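Local atomic coordinates of esterase (Staphylococcus aureus subsp. aureus USA300_TCH1516, PDB entry 3D7R), a protein that is probably an esterase of the alpha/beta hydrolase fold, acting on ester bonds. Residues 104-109 with 226-231; 197-202 with 312-317; 251-256 with 274-279. All coordinates share one frame; numbering follows the deposited sequence.

The three contacts lie around the mixed sheet of an alpha/beta hydrolase; only interaction 2 includes one of its strands. Interaction 1, at the end where the active site of this fold usually lies, joins the loop after strand 98-102 to helix 225-236. Its Phe-106 touches Ile-202 of interaction 2, though their centres are about 22 Å apart. Interactions 2 and 3 have centres about 16 Å apart. Helices 305-318 and 270-282 cover opposite faces of the sheet at strand 195-199, meeting Tyr-197 and Leu-198 respectively, which buries the strand between two helical layers. Interactions 1 and 2 alternate along the chain; interaction 3 falls between residues 202 and 312.

Interaction 1. Residues 104-109 with 226-231; sequences GGFNAL and FGVNEI
Val-228 is the first residue of segment 226-231 to meet the loop: its CG2 methyl comes to 4.1 Å from CE1 of Phe-106, approaching the ring obliquely, with the valine side chain set nearly perpendicular to that of the phenylalanine. Because CG1 of Val-228 is turned anti to the backbone N (chi1 169°), CG2 is the branch that reaches the phenyl group. The short side chain of valine thus presents a single methyl to the ring.

One turn on, Ile-231 carries the larger share. Its CG2 methyl fits between two parts of the loop, 3.9 Å from CB of Phe-106 and 3.8 Å from CB of Ala-108, and it lies only 3.1 Å from the carbonyl O of Phe-106, a tight fit. The CD1 end of Ile-231 also comes near CB of Phe-106, so both branches are used. The small side chain of Ala-108 leaves room for that methyl. Gly-105 is demanded by its own backbone angles, which a CB would not tolerate, and its O collects the amides of Ala-108 and Leu-109, closing the loop into a compact turn. The Gly-104/Gly-105 pair after strand 98-102 resembles the glycine-rich oxyanion-hole loop of hormone-sensitive-lipase-like esterases. Gly-105 N and Phe-106 N make weak hydrogen bonds to Ser-173 OG.

Around the contact, helix 46-61 sends Phe-52 against both Ala-108 and Ile-231, and Ile-41 touches Phe-106 and Ile-231; the loop that follows strand 98-102 is thereby packed against helix 225-236 and helix 46-61.

Interaction 2. Residues 197-202 with 312-317; sequences YLISPI and KQIAKS. With DMS (dimethyl sulfoxide), chain F.
A strand of the central sheet meets the C-terminal helix here: strand 195-199 and helix 305-318 run antiparallel, the axes of the short segments 197-199 and 312-317 lying 11.5 Å apart at an angle of 172°. Tyr-197 spans the gap. Its OH donates a hydrogen bond to Ser-317 OG at 2.7 Å, and the serine oxygen sits at the ring's edge in its plane. A chi1 of 62° sets OG of Ser-317 between its own backbone N and carbonyl carbon, where it can accept from the buried phenol. The same OG lies 2.8 Å from Gln-313 O and 3.2 Å from Ile-314 O, so this small hydroxyl sits among several polar atoms of its own helix as well.

Beside this bond, Ile-314 lays its CG2 methyl 4.1 Å from Tyr-197 CE1, reaching the ring obliquely as the two side chains pass in opposing directions. Its other branch ends at CD1, 4.5 Å from CD1 of Ile-199. The tyrosine ring is also stacked with Tyr-260 of the adjacent strand. On the helix flank, Gln-313 NE2 gives a 2.7 Å hydrogen bond to the O of a dimethyl sulfoxide molecule, probably from the crystallisation liquor, while its OE1 is engaged by Tyr-292 OH.

Helix 305-318 thus covers one face of the central sheet at parallel strand 195-199, a helix-on-sheet layer of the alpha/beta hydrolase fold.

Interaction 3. Residues 251-256 with 274-279; sequences GTIEGL and KLFEQM
Ile-253 reaches across to two residues of the helix. Its CD1 methyl comes to 3.7 Å from CE1 of Phe-276, meeting the ring obliquely, and its CG1 lies 4.1 Å from CE of Met-279, a selenomethionine in the crystal. Met-279 bends at its third torsion (chi3 62°), and that bend turns the terminal methyl onto the isoleucine. The ring of Phe-276 is swung out opposite its backbone N (chi1 176°), an orientation that carries it toward the loop although its CB bond starts off to one side. Isoleucine serves well here: its longer CG1-CD1 arm makes both side-chain contacts, while the CG2 branch lies 4.1 Å from Met-279 O.

Ile-253 opens a type II beta turn, Ile-253 to Leu-256, closed by Leu-256 N to Ile-253 O at 3.2 Å. Gly-255 sits at its third position with a positive phi that suits glycine. The turn belongs to the loop between helix 225-236 and strand 259-264. That strand, helix 270-282 and the parallel neighbour strand 287-292 form a beta-alpha-beta crossover of the hydrolase fold.

Farther out, Glu-254 OE2 bonds to His-283 ND1 and Gly-255 N to Gln-285 OE1, tethering the turn to the segment beyond the helix. Leu-179 of helix 173-187 packs on both Phe-276 and Leu-256.

Interaction 1. Residues 104-109 with 226-231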
ATOM      1  N   GLY A 104      -0.210  -4.026  -1.050  1.00  7.99           N
ATOM      2  CA  GLY A 104       1.233  -4.323  -0.942  1.00  8.33           C
ATOM      3  C   GLY A 104       1.665  -5.583  -1.695  1.00  8.00           C
ATOM      4  O   GLY A 104       0.833  -6.326  -2.242  1.00  7.78           O
ATOM      5  N   GLY A 105       2.972  -5.817  -1.751  1.00  7.86           N
ATOM      6  CA  GLY A 105       3.482  -7.026  -2.423  1.00  7.95           C
ATOM      7  C   GLY A 105       4.699  -6.722  -3.269  1.00  7.68           C
ATOM      8  O   GLY A 105       5.070  -7.513  -4.142  1.00  7.75           O
ATOM      9  N   PHE A 106       5.294  -5.559  -3.018  1.00  7.07           N
ATOM     10  CA  PHE A 106       6.565  -5.131  -3.632  1.00  7.71           C
ATOM     11  C   PHE A 106       6.520  -4.937  -5.147  1.00  8.04           C
ATOM     12  O   PHE A 106       7.562  -4.913  -5.792  1.00  7.95           O
ATOM     13  CB  PHE A 106       7.724  -6.054  -3.203  1.00  7.80           C
ATOM     14  CG  PHE A 106       7.662  -6.444  -1.747  1.00  8.21           C
ATOM     15  CD1 PHE A 106       8.079  -5.558  -0.753  1.00  8.58           C
ATOM     16  CD2 PHE A 106       7.136  -7.680  -1.373  1.00  9.12           C
ATOM     17  CE1 PHE A 106       7.980  -5.913   0.601  1.00 10.26           C
ATOM     18  CE2 PHE A 106       7.036  -8.052  -0.016  1.00  9.83           C
ATOM     19  CZ  PHE A 106       7.465  -7.167   0.971  1.00  9.49           C
ATOM     20  N   ASN A 107       5.311  -4.765  -5.691  1.00  7.92           N
ATOM     21  CA  ASN A 107       5.062  -4.621  -7.140  1.00  8.14           C
ATOM     22  C   ASN A 107       5.392  -5.894  -7.909  1.00  8.11           C
ATOM     23  O   ASN A 107       5.610  -5.848  -9.129  1.00  8.89           O
ATOM     24  CB  ASN A 107       5.789  -3.403  -7.752  1.00  7.54           C
ATOM     25  CG  ASN A 107       5.456  -2.096  -7.020  1.00  9.78           C
ATOM     26  OD1 ASN A 107       4.293  -1.732  -6.901  1.00 11.20           O
ATOM     27  ND2 ASN A 107       6.478  -1.415  -6.506  1.00 10.50           N
ATOM     28  N   ALA A 108       5.396  -7.020  -7.195  1.00  7.97           N
ATOM     29  CA  ALA A 108       5.718  -8.336  -7.756  1.00  8.31           C
ATOM     30  C   ALA A 108       4.673  -9.388  -7.384  1.00  8.78           C
ATOM     31  O   ALA A 108       4.414 -10.326  -8.161  1.00  9.47           O
ATOM     32  CB  ALA A 108       7.104  -8.797  -7.269  1.00  8.44           C
ATOM     33  N   LEU A 109       4.126  -9.254  -6.173  1.00  8.16           N
ATOM     34  CA  LEU A 109       3.079 -10.137  -5.656  1.00  7.88           C
ATOM     35  C   LEU A 109       1.685  -9.570  -5.900  1.00  8.04           C
ATOM     36  O   LEU A 109       1.486  -8.365  -5.881  1.00  8.68           O
ATOM     37  CB  LEU A 109       3.247 -10.330  -4.142  1.00  7.49           C
ATOM     38  CG  LEU A 109       4.548 -10.983  -3.674  1.00  7.90           C
ATOM     39  CD1 LEU A 109       4.592 -10.981  -2.144  1.00  7.99           C
ATOM     40  CD2 LEU A 109       4.661 -12.408  -4.236  1.00  5.46           C
ATOM     41  N   PHE A 226      17.945  -6.742   0.936  1.00 11.39           N
ATOM     42  CA  PHE A 226      18.263  -7.438  -0.324  1.00 11.41           C
ATOM     43  C   PHE A 226      17.029  -7.674  -1.195  1.00 11.05           C
ATOM     44  O   PHE A 226      17.040  -7.341  -2.380  1.00 11.35           O
ATOM     45  CB  PHE A 226      18.979  -8.770  -0.043  1.00 11.48           C
ATOM     46  CG  PHE A 226      19.415  -9.522  -1.289  1.00 11.79           C
ATOM     47  CD1 PHE A 226      20.298  -8.941  -2.211  1.00 11.28           C
ATOM     48  CD2 PHE A 226      18.993 -10.836  -1.501  1.00 11.03           C
ATOM     49  CE1 PHE A 226      20.720  -9.654  -3.333  1.00 11.96           C
ATOM     50  CE2 PHE A 226      19.397 -11.547  -2.628  1.00 11.86           C
ATOM     51  CZ  PHE A 226      20.263 -10.948  -3.548  1.00 11.90           C
ATOM     52  N   GLY A 227      15.981  -8.268  -0.620  1.00 10.51           N
ATOM     53  CA  GLY A 227      14.737  -8.562  -1.360  1.00  9.42           C
ATOM     54  C   GLY A 227      14.052  -7.323  -1.930  1.00  9.92           C
ATOM     55  O   GLY A 227      13.685  -7.291  -3.106  1.00  9.54           O
ATOM     56  N   VAL A 228      13.891  -6.293  -1.104  1.00  9.00           N
ATOM     57  CA  VAL A 228      13.256  -5.046  -1.534  1.00  8.91           C
ATOM     58  C   VAL A 228      14.113  -4.353  -2.615  1.00  9.28           C
ATOM     59  O   VAL A 228      13.595  -3.985  -3.689  1.00  8.31           O
ATOM     60  CB  VAL A 228      12.944  -4.122  -0.302  1.00  8.47           C
ATOM     61  CG1 VAL A 228      12.528  -2.712  -0.711  1.00  8.76           C
ATOM     62  CG2 VAL A 228      11.865  -4.765   0.585  1.00  8.65           C
ATOM     63  N   ASN A 229      15.422  -4.217  -2.361  1.00  8.80           N
ATOM     64  CA  ASN A 229      16.337  -3.649  -3.370  1.00  9.55           C
ATOM     65  C   ASN A 229      16.184  -4.342  -4.732  1.00  9.29           C
ATOM     66  O   ASN A 229      15.944  -3.697  -5.760  1.00  9.48           O
ATOM     67  CB  ASN A 229      17.809  -3.756  -2.927  1.00 10.01           C
ATOM     68  CG  ASN A 229      18.169  -2.815  -1.755  1.00 12.48           C
ATOM     69  OD1 ASN A 229      19.265  -2.911  -1.196  1.00 15.01           O
ATOM     70  ND2 ASN A 229      17.264  -1.927  -1.386  1.00 14.99           N
ATOM     71  N   GLU A 230      16.314  -5.664  -4.734  1.00  9.30           N
ATOM     72  CA  GLU A 230      16.333  -6.432  -5.983  1.00  9.70           C
ATOM     73  C   GLU A 230      14.994  -6.358  -6.710  1.00  9.59           C
ATOM     74  O   GLU A 230      14.934  -6.159  -7.925  1.00  9.39           O
ATOM     75  CB  GLU A 230      16.730  -7.886  -5.715  1.00 10.33           C
ATOM     76  CG  GLU A 230      18.193  -8.068  -5.289  1.00 11.42           C
ATOM     77  CD  GLU A 230      19.182  -7.646  -6.373  1.00 16.26           C
ATOM     78  OE1 GLU A 230      19.078  -8.094  -7.533  1.00 18.19           O
ATOM     79  OE2 GLU A 230      20.067  -6.845  -6.064  1.00 18.54           O
ATOM     80  N   ILE A 231      13.906  -6.504  -5.973  1.00  9.35           N
ATOM     81  CA  ILE A 231      12.591  -6.429  -6.615  1.00  9.08           C
ATOM     82  C   ILE A 231      12.344  -5.025  -7.182  1.00  9.48           C
ATOM     83  O   ILE A 231      11.929  -4.876  -8.328  1.00  9.28           O
ATOM     84  CB  ILE A 231      11.464  -6.842  -5.669  1.00  9.30           C
ATOM     85  CG1 ILE A 231      11.611  -8.320  -5.284  1.00  6.87           C
ATOM     86  CG2 ILE A 231      10.075  -6.585  -6.329  1.00  9.39           C
ATOM     87  CD1 ILE A 231      10.601  -8.745  -4.207  1.00  5.80           C
TER

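Interaction 2. Residues 197-202 with 312-317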
ATOM      1  N   TYR A 197      -4.158   7.517   3.172  1.00  7.38           N
ATOM      2  CA  TYR A 197      -3.881   6.558   4.265  1.00  7.21           C
ATOM      3  C   TYR A 197      -2.694   5.694   3.884  1.00  7.62           C
ATOM      4  O   TYR A 197      -2.654   5.152   2.778  1.00  7.22           O
ATOM      5  CB  TYR A 197      -5.116   5.684   4.569  1.00  7.44           C
ATOM      6  CG  TYR A 197      -6.121   6.384   5.446  1.00  6.87           C
ATOM      7  CD1 TYR A 197      -6.198   6.117   6.820  1.00  5.84           C
ATOM      8  CD2 TYR A 197      -6.992   7.337   4.900  1.00  7.79           C
ATOM      9  CE1 TYR A 197      -7.121   6.805   7.635  1.00  6.74           C
ATOM     10  CE2 TYR A 197      -7.923   8.017   5.699  1.00  7.58           C
ATOM     11  CZ  TYR A 197      -7.976   7.741   7.060  1.00  9.02           C
ATOM     12  OH  TYR A 197      -8.875   8.433   7.831  1.00  9.19           O
ATOM     13  N   LEU A 198      -1.723   5.586   4.793  1.00  7.59           N
ATOM     14  CA  LEU A 198      -0.515   4.801   4.543  1.00  7.84           C
ATOM     15  C   LEU A 198      -0.366   3.753   5.625  1.00  8.02           C
ATOM     16  O   LEU A 198      -0.293   4.093   6.812  1.00  7.92           O
ATOM     17  CB  LEU A 198       0.720   5.713   4.531  1.00  7.80           C
ATOM     18  CG  LEU A 198       0.736   6.919   3.574  1.00  7.47           C
ATOM     19  CD1 LEU A 198       2.090   7.661   3.659  1.00  7.70           C
ATOM     20  CD2 LEU A 198       0.468   6.489   2.129  1.00  6.40           C
ATOM     21  N   ILE A 199      -0.340   2.481   5.236  1.00  8.75           N
ATOM     22  CA  ILE A 199      -0.154   1.389   6.201  1.00  9.35           C
ATOM     23  C   ILE A 199       1.228   0.745   5.994  1.00 10.16           C
ATOM     24  O   ILE A 199       1.499   0.136   4.953  1.00  9.45           O
ATOM     25  CB  ILE A 199      -1.283   0.306   6.107  1.00 10.03           C
ATOM     26  CG1 ILE A 199      -2.672   0.925   6.317  1.00 11.65           C
ATOM     27  CG2 ILE A 199      -1.020  -0.860   7.099  1.00  8.36           C
ATOM     28  CD1 ILE A 199      -3.841   0.081   5.759  1.00 12.40           C
ATOM     29  N   SER A 200       2.107   0.886   6.983  1.00  9.91           N
ATOM     30  CA  SER A 200       3.473   0.371   6.863  1.00 10.23           C
ATOM     31  C   SER A 200       4.110   0.704   5.499  1.00 10.00           C
ATOM     32  O   SER A 200       4.628  -0.210   4.823  1.00 10.43           O
ATOM     33  CB  SER A 200       3.497  -1.154   7.078  1.00  9.60           C
ATOM     34  OG  SER A 200       3.205  -1.476   8.416  1.00 13.67           O
ATOM     35  N   PRO A 201       4.090   1.997   5.097  1.00  9.40           N
ATOM     36  CA  PRO A 201       4.589   2.329   3.761  1.00  9.23           C
ATOM     37  C   PRO A 201       6.093   2.096   3.702  1.00 10.00           C
ATOM     38  O   PRO A 201       6.787   2.354   4.692  1.00 10.14           O
ATOM     39  CB  PRO A 201       4.297   3.843   3.627  1.00  9.09           C
ATOM     40  CG  PRO A 201       4.217   4.368   5.026  1.00  8.86           C
ATOM     41  CD  PRO A 201       3.657   3.199   5.851  1.00  8.82           C
ATOM     42  N   ILE A 202       6.584   1.604   2.571  1.00  9.17           N
ATOM     43  CA  ILE A 202       8.026   1.489   2.359  1.00  9.46           C
ATOM     44  C   ILE A 202       8.465   2.799   1.689  1.00  9.65           C
ATOM     45  O   ILE A 202       8.553   2.895   0.459  1.00 10.00           O
ATOM     46  CB  ILE A 202       8.386   0.228   1.507  1.00  9.69           C
ATOM     47  CG1 ILE A 202       7.926  -1.058   2.200  1.00  9.86           C
ATOM     48  CG2 ILE A 202       9.898   0.159   1.242  1.00  8.82           C
ATOM     49  CD1 ILE A 202       7.953  -2.285   1.245  1.00 14.00           C
ATOM     50  N   LYS A 312     -10.551   0.385  13.406  1.00 10.86           N
ATOM     51  CA  LYS A 312     -11.450   1.330  14.079  1.00 11.09           C
ATOM     52  C   LYS A 312     -10.905   2.759  13.995  1.00 10.27           C
ATOM     53  O   LYS A 312     -11.681   3.703  13.842  1.00 10.01           O
ATOM     54  CB  LYS A 312     -11.698   0.955  15.539  1.00 11.08           C
ATOM     55  CG  LYS A 312     -12.539  -0.288  15.735  1.00 16.67           C
ATOM     56  CD  LYS A 312     -12.808  -0.550  17.243  1.00 21.81           C
ATOM     57  CE  LYS A 312     -13.127  -2.028  17.519  1.00 25.50           C
ATOM     58  NZ  LYS A 312     -14.597  -2.316  17.568  1.00 28.25           N
ATOM     59  N   GLN A 313      -9.587   2.916  14.106  1.00  9.03           N
ATOM     60  CA  GLN A 313      -8.958   4.232  13.965  1.00  9.12           C
ATOM     61  C   GLN A 313      -9.112   4.817  12.553  1.00  8.92           C
ATOM     62  O   GLN A 313      -9.308   6.033  12.391  1.00  9.25           O
ATOM     63  CB  GLN A 313      -7.485   4.168  14.358  1.00  8.76           C
ATOM     64  CG  GLN A 313      -7.299   4.016  15.888  1.00  9.57           C
ATOM     65  CD  GLN A 313      -5.915   3.578  16.276  1.00 10.32           C
ATOM     66  OE1 GLN A 313      -5.225   2.882  15.522  1.00 11.86           O
ATOM     67  NE2 GLN A 313      -5.486   3.993  17.463  1.00  8.56           N
ATOM     68  N   ILE A 314      -8.984   3.961  11.539  1.00  8.81           N
ATOM     69  CA  ILE A 314      -9.311   4.348  10.160  1.00  8.41           C
ATOM     70  C   ILE A 314     -10.762   4.834  10.076  1.00  9.43           C
ATOM     71  O   ILE A 314     -11.009   5.941   9.591  1.00  9.99           O
ATOM     72  CB  ILE A 314      -9.050   3.197   9.164  1.00  8.67           C
ATOM     73  CG1 ILE A 314      -7.540   2.884   9.118  1.00  7.71           C
ATOM     74  CG2 ILE A 314      -9.585   3.566   7.749  1.00  8.07           C
ATOM     75  CD1 ILE A 314      -7.157   1.687   8.269  1.00  7.30           C
ATOM     76  N   ALA A 315     -11.706   4.037  10.590  1.00  9.74           N
ATOM     77  CA  ALA A 315     -13.136   4.372  10.557  1.00 11.01           C
ATOM     78  C   ALA A 315     -13.444   5.701  11.267  1.00 12.01           C
ATOM     79  O   ALA A 315     -14.181   6.536  10.748  1.00 12.07           O
ATOM     80  CB  ALA A 315     -13.966   3.245  11.180  1.00 10.75           C
ATOM     81  N   LYS A 316     -12.879   5.888  12.454  1.00 13.11           N
ATOM     82  CA  LYS A 316     -13.084   7.121  13.210  1.00 14.88           C
ATOM     83  C   LYS A 316     -12.477   8.342  12.506  1.00 14.76           C
ATOM     84  O   LYS A 316     -13.066   9.421  12.512  1.00 15.93           O
ATOM     85  CB  LYS A 316     -12.518   6.979  14.625  1.00 15.98           C
ATOM     86  CG  LYS A 316     -12.933   8.106  15.605  1.00 19.96           C
ATOM     87  CD  LYS A 316     -11.932   9.266  15.585  1.00 26.00           C
ATOM     88  CE  LYS A 316     -12.518  10.556  16.191  1.00 29.18           C
ATOM     89  NZ  LYS A 316     -11.921  11.775  15.537  1.00 30.64           N
ATOM     90  N   SER A 317     -11.306   8.190  11.904  1.00 13.79           N
ATOM     91  CA  SER A 317     -10.650   9.354  11.298  1.00 13.65           C
ATOM     92  C   SER A 317     -11.134   9.678   9.872  1.00 13.80           C
ATOM     93  O   SER A 317     -11.089  10.835   9.455  1.00 14.74           O
ATOM     94  CB  SER A 317      -9.140   9.175  11.298  1.00 12.71           C
ATOM     95  OG  SER A 317      -8.801   8.047  10.526  1.00 11.86           O
TER
HETATM   96  S   DMS F1400      -1.594   3.939  18.506  1.00 23.52           S
HETATM   97  O   DMS F1400      -3.290   3.676  18.949  1.00 24.40           O
HETATM   98  C1  DMS F1400      -0.954   5.247  19.581  1.00 25.31           C
HETATM   99  C2  DMS F1400      -0.671   2.533  19.156  1.00 23.35           C

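Interaction 3. Residues 251-256 with 274-279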
ATOM      1  N   GLY A 251       9.760  12.883  -2.295  1.00 11.15           N
ATOM      2  CA  GLY A 251       8.800  13.590  -3.171  1.00 10.25           C
ATOM      3  C   GLY A 251       8.190  14.852  -2.576  1.00 10.40           C
ATOM      4  O   GLY A 251       8.583  15.290  -1.484  1.00  9.94           O
ATOM      5  N   THR A 252       7.227  15.439  -3.290  1.00  9.80           N
ATOM      6  CA  THR A 252       6.571  16.668  -2.863  1.00 10.04           C
ATOM      7  C   THR A 252       5.781  16.457  -1.567  1.00 10.48           C
ATOM      8  O   THR A 252       5.068  15.457  -1.407  1.00 11.33           O
ATOM      9  CB  THR A 252       5.671  17.234  -3.987  1.00 10.14           C
ATOM     10  OG1 THR A 252       6.462  17.438  -5.162  1.00  9.10           O
ATOM     11  CG2 THR A 252       5.064  18.578  -3.606  1.00 10.81           C
ATOM     12  N   ILE A 253       5.924  17.405  -0.645  1.00 11.07           N
ATOM     13  CA  ILE A 253       5.276  17.373   0.675  1.00 11.46           C
ATOM     14  C   ILE A 253       4.243  18.498   0.772  1.00 11.02           C
ATOM     15  O   ILE A 253       3.087  18.285   1.172  1.00  9.87           O
ATOM     16  CB  ILE A 253       6.358  17.544   1.815  1.00 11.61           C
ATOM     17  CG1 ILE A 253       7.297  16.331   1.890  1.00 14.02           C
ATOM     18  CG2 ILE A 253       5.728  17.815   3.169  1.00 12.92           C
ATOM     19  CD1 ILE A 253       6.594  14.995   1.966  1.00 13.39           C
ATOM     20  N   GLU A 254       4.684  19.710   0.426  1.00 11.51           N
ATOM     21  CA  GLU A 254       3.840  20.911   0.458  1.00 11.94           C
ATOM     22  C   GLU A 254       2.636  20.789  -0.471  1.00 11.78           C
ATOM     23  O   GLU A 254       2.803  20.579  -1.679  1.00 11.66           O
ATOM     24  CB  GLU A 254       4.666  22.158   0.116  1.00 12.58           C
ATOM     25  CG  GLU A 254       5.877  22.334   1.047  1.00 15.67           C
ATOM     26  CD  GLU A 254       6.678  23.619   0.778  1.00 17.81           C
ATOM     27  OE1 GLU A 254       6.364  24.326  -0.193  1.00 19.92           O
ATOM     28  OE2 GLU A 254       7.618  23.925   1.540  1.00 18.70           O
ATOM     29  N   GLY A 255       1.436  20.910   0.106  1.00 10.80           N
ATOM     30  CA  GLY A 255       0.182  20.816  -0.636  1.00 10.76           C
ATOM     31  C   GLY A 255      -0.541  19.468  -0.558  1.00 10.32           C
ATOM     32  O   GLY A 255      -1.625  19.313  -1.101  1.00  9.94           O
ATOM     33  N   LEU A 256       0.059  18.485   0.107  1.00  9.87           N
ATOM     34  CA  LEU A 256      -0.573  17.175   0.255  1.00  9.98           C
ATOM     35  C   LEU A 256      -1.904  17.281   1.017  1.00 10.33           C
ATOM     36  O   LEU A 256      -2.075  18.180   1.852  1.00  9.82           O
ATOM     37  CB  LEU A 256       0.371  16.191   0.972  1.00  9.80           C
ATOM     38  CG  LEU A 256       1.516  15.586   0.137  1.00  8.37           C
ATOM     39  CD1 LEU A 256       2.452  14.764   0.995  1.00  7.46           C
ATOM     40  CD2 LEU A 256       0.926  14.708  -0.980  1.00  7.37           C
ATOM     41  N   LYS A 274       9.191   7.701  10.817  1.00  7.70           N
ATOM     42  CA  LYS A 274       9.425   8.801  11.761  1.00  8.75           C
ATOM     43  C   LYS A 274      10.041  10.004  11.055  1.00  8.76           C
ATOM     44  O   LYS A 274       9.691  11.147  11.355  1.00  9.29           O
ATOM     45  CB  LYS A 274      10.320   8.363  12.934  1.00  9.08           C
ATOM     46  CG  LYS A 274       9.682   7.315  13.889  1.00 12.24           C
ATOM     47  CD  LYS A 274       8.482   7.869  14.662  1.00 17.59           C
ATOM     48  CE  LYS A 274       8.892   8.460  15.996  1.00 22.72           C
ATOM     49  NZ  LYS A 274       7.712   9.112  16.644  1.00 26.10           N
ATOM     50  N   LEU A 275      10.962   9.745  10.122  1.00  8.53           N
ATOM     51  CA  LEU A 275      11.562  10.818   9.313  1.00  8.59           C
ATOM     52  C   LEU A 275      10.519  11.528   8.440  1.00  8.72           C
ATOM     53  O   LEU A 275      10.452  12.772   8.397  1.00  8.78           O
ATOM     54  CB  LEU A 275      12.693  10.274   8.442  1.00  8.09           C
ATOM     55  CG  LEU A 275      13.386  11.269   7.498  1.00  9.18           C
ATOM     56  CD1 LEU A 275      13.896  12.531   8.246  1.00  7.99           C
ATOM     57  CD2 LEU A 275      14.525  10.575   6.764  1.00 10.99           C
ATOM     58  N   PHE A 276       9.703  10.744   7.746  1.00  8.83           N
ATOM     59  CA  PHE A 276       8.590  11.318   6.977  1.00  8.71           C
ATOM     60  C   PHE A 276       7.663  12.168   7.871  1.00  9.16           C
ATOM     61  O   PHE A 276       7.273  13.278   7.507  1.00  8.60           O
ATOM     62  CB  PHE A 276       7.807  10.211   6.286  1.00  7.91           C
ATOM     63  CG  PHE A 276       6.583  10.693   5.539  1.00  9.89           C
ATOM     64  CD1 PHE A 276       6.718  11.457   4.372  1.00 10.41           C
ATOM     65  CD2 PHE A 276       5.299  10.327   5.971  1.00 11.43           C
ATOM     66  CE1 PHE A 276       5.592  11.891   3.665  1.00 11.03           C
ATOM     67  CE2 PHE A 276       4.161  10.746   5.269  1.00 10.88           C
ATOM     68  CZ  PHE A 276       4.316  11.524   4.104  1.00 10.39           C
ATOM     69  N   GLU A 277       7.318  11.662   9.050  1.00  9.27           N
ATOM     70  CA  GLU A 277       6.486  12.448   9.952  1.00  9.75           C
ATOM     71  C   GLU A 277       7.131  13.800  10.303  1.00  9.37           C
ATOM     72  O   GLU A 277       6.439  14.826  10.336  1.00  9.11           O
ATOM     73  CB  GLU A 277       6.160  11.666  11.218  1.00 10.58           C
ATOM     74  CG  GLU A 277       5.270  12.445  12.189  1.00 12.77           C
ATOM     75  CD  GLU A 277       5.181  11.810  13.570  1.00 15.65           C
ATOM     76  OE1 GLU A 277       6.143  11.163  14.042  1.00 15.54           O
ATOM     77  OE2 GLU A 277       4.128  11.982  14.190  1.00 17.39           O
ATOM     78  N   GLN A 278       8.435  13.800  10.592  1.00  8.64           N
ATOM     79  CA  GLN A 278       9.168  15.040  10.899  1.00  8.64           C
ATOM     80  C   GLN A 278       9.121  16.031   9.730  1.00  9.06           C
ATOM     81  O   GLN A 278       8.917  17.240   9.922  1.00  8.27           O
ATOM     82  CB  GLN A 278      10.623  14.725  11.288  1.00  8.53           C
ATOM     83  CG  GLN A 278      10.794  14.199  12.743  1.00  8.91           C
ATOM     84  CD  GLN A 278      10.372  15.231  13.780  1.00 11.30           C
ATOM     85  OE1 GLN A 278      10.757  16.390  13.693  1.00 13.29           O
ATOM     86  NE2 GLN A 278       9.587  14.813  14.767  1.00 11.93           N
HETATM   87  N   MSE A 279       9.295  15.518   8.506  1.00  9.47           N
HETATM   88  CA  MSE A 279       9.224  16.372   7.316  1.00 10.85           C
HETATM   89  C   MSE A 279       7.821  16.985   7.113  1.00  9.83           C
HETATM   90  O   MSE A 279       7.695  18.156   6.784  1.00  9.06           O
HETATM   91  CB  MSE A 279       9.658  15.600   6.056  1.00 11.57           C
HETATM   92  CG  MSE A 279      11.100  15.140   6.080  1.00 17.28           C
HETATM   93 SE   MSE A 279      11.367  13.821   4.631  0.75 32.65          SE
HETATM   94  CE  MSE A 279      10.969  14.967   3.130  1.00 27.53           C
TER